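Local coordinates for protein uncharacterized HTH-type transcriptional regulator SAR2349 (Staphylococcus aureus, PDB 4EM2) that probably binds DNA as a transcription regulator of the MarR family and binds salicylate, at residues 34-37 with 38-42. Sequence-based numbering, arbitrary orientation.
Sequences LSQE and FFNSF
L34 and F38 are joined by the first rung of an alpha-helical i to i+4 ladder in helix 34-43, a short helix of the MarR-type fold that lies against helix 154-174. L34 O takes the amide of F38, with F38 N to L34 O at 2.8 Å, while F38 CB lies close to the same oxygen. With F38 CG anti to the backbone N, the ring leads away from the 34-37 turn, and the F38 side chain touches V163 and I167 of helix 154-174. F42 also comes to that side: its CE2 sits 3.5 Å above the F38 ring plane, nearer the border of the ring than its middle, and the F42 side chain touches M164.

The carbonyl of S35 comes next. It accepts the F39 amide in a nearly straight bond (169°), and S35 O also lies at the edge of the F39 ring, in plane, 3.3 Å from F39 CD1.

Q36 O receives N40 N at 2.9 Å. N40 CG, on the side of its own backbone N, approaches Q36 O at 3.1 Å without a hydrogen bond from the side-chain amide. The two side-chain amides cross with their planes 24° apart, but Q36 CG and N40 ND2 come no nearer than 3.9 Å, so the pair touches loosely on an exposed face.

E37 extends its side chain outward and contributes its carbonyl, which is bonded by S41 N at a more bent 139°. S41 turns its hydroxyl back along the helix: OG swings in between its own N and C, and S41 OG donates to F38 O at 2.6 Å.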
loop_
_atom_site.group_PDB
_atom_site.type_symbol
_atom_site.label_atom_id
_atom_site.label_comp_id
_atom_site.label_asym_id
_atom_site.label_seq_id
_atom_site.Cartn_x
_atom_site.Cartn_y
_atom_site.Cartn_z
ATOM N N LEU A 34 8.555 26.816 -11.146
ATOM C CA LEU A 34 8.756 26.293 -9.809
ATOM C C LEU A 34 7.724 25.179 -9.557
ATOM O O LEU A 34 8.045 24.152 -8.956
ATOM C CB LEU A 34 8.591 27.401 -8.760
ATOM C CG LEU A 34 8.829 27.012 -7.289
ATOM C CD1 LEU A 34 10.216 26.453 -7.106
ATOM C CD2 LEU A 34 8.670 28.226 -6.407
ATOM N N SER A 35 6.493 25.373 -10.027
ATOM C CA SER A 35 5.455 24.372 -9.816
ATOM C C SER A 35 5.802 23.043 -10.520
ATOM O O SER A 35 5.497 21.987 -10.013
ATOM C CB SER A 35 4.084 24.902 -10.267
ATOM O OG SER A 35 4.097 25.315 -11.621
ATOM N N GLN A 36 6.448 23.111 -11.669
ATOM C CA GLN A 36 6.843 21.913 -12.387
ATOM C C GLN A 36 7.953 21.147 -11.645
ATOM O O GLN A 36 7.867 19.942 -11.442
ATOM C CB GLN A 36 7.335 22.273 -13.789
ATOM C CG GLN A 36 7.724 21.083 -14.599
ATOM C CD GLN A 36 6.951 20.966 -15.919
ATOM O OE1 GLN A 36 6.021 20.147 -16.049
ATOM N NE2 GLN A 36 7.336 21.786 -16.904
ATOM N N GLU A 37 8.992 21.866 -11.228
ATOM C CA GLU A 37 10.108 21.249 -10.526
ATOM C C GLU A 37 9.592 20.681 -9.189
ATOM O O GLU A 37 10.025 19.618 -8.730
ATOM C CB GLU A 37 11.225 22.271 -10.315
ATOM C CG GLU A 37 12.376 21.720 -9.479
ATOM C CD GLU A 37 13.490 22.737 -9.276
ATOM O OE1 GLU A 37 13.167 23.933 -9.082
ATOM O OE2 GLU A 37 14.684 22.334 -9.297
ATOM N N PHE A 38 8.649 21.404 -8.604
ATOM C CA PHE A 38 7.988 21.047 -7.366
ATOM C C PHE A 38 7.265 19.676 -7.535
ATOM O O PHE A 38 7.539 18.717 -6.788
ATOM C CB PHE A 38 6.974 22.133 -6.995
ATOM C CG PHE A 38 6.043 21.750 -5.860
ATOM C CD1 PHE A 38 6.543 21.470 -4.579
ATOM C CD2 PHE A 38 4.666 21.681 -6.069
ATOM C CE1 PHE A 38 5.706 21.130 -3.543
ATOM C CE2 PHE A 38 3.817 21.348 -5.044
ATOM C CZ PHE A 38 4.347 21.061 -3.738
ATOM N N PHE A 39 6.361 19.571 -8.503
ATOM C CA PHE A 39 5.653 18.293 -8.711
ATOM C C PHE A 39 6.653 17.208 -9.074
ATOM O O PHE A 39 6.556 16.087 -8.589
ATOM C CB PHE A 39 4.601 18.379 -9.821
ATOM C CG PHE A 39 3.231 18.781 -9.322
ATOM C CD1 PHE A 39 2.881 20.130 -9.234
ATOM C CD2 PHE A 39 2.341 17.826 -8.885
ATOM C CE1 PHE A 39 1.624 20.520 -8.701
ATOM C CE2 PHE A 39 1.115 18.176 -8.358
ATOM C CZ PHE A 39 0.747 19.573 -8.268
ATOM N N ASN A 40 7.631 17.547 -9.890
ATOM C CA ASN A 40 8.596 16.527 -10.290
ATOM C C ASN A 40 9.365 15.976 -9.116
ATOM O O ASN A 40 9.704 14.796 -9.096
ATOM C CB ASN A 40 9.623 17.072 -11.290
ATOM C CG ASN A 40 9.028 17.356 -12.654
ATOM O OD1 ASN A 40 7.853 17.073 -12.932
ATOM N ND2 ASN A 40 9.849 17.933 -13.528
ATOM N N SER A 41 9.659 16.849 -8.147
ATOM C CA SER A 41 10.453 16.439 -6.996
ATOM C C SER A 41 9.808 15.301 -6.227
ATOM O O SER A 41 10.533 14.432 -5.696
ATOM C CB SER A 41 10.750 17.610 -6.035
ATOM O OG SER A 41 9.586 17.993 -5.317
ATOM N N PHE A 42 8.483 15.284 -6.144
ATOM C CA PHE A 42 7.858 14.178 -5.409
ATOM C C PHE A 42 7.275 13.063 -6.300
ATOM O O PHE A 42 7.237 11.890 -5.876
ATOM C CB PHE A 42 6.823 14.670 -4.365
ATOM C CG PHE A 42 5.724 15.561 -4.915
ATOM C CD1 PHE A 42 4.595 15.024 -5.531
ATOM C CD2 PHE A 42 5.782 16.957 -4.721
ATOM C CE1 PHE A 42 3.525 15.859 -5.957
ATOM C CE2 PHE A 42 4.721 17.792 -5.139
ATOM C CZ PHE A 42 3.582 17.229 -5.765
#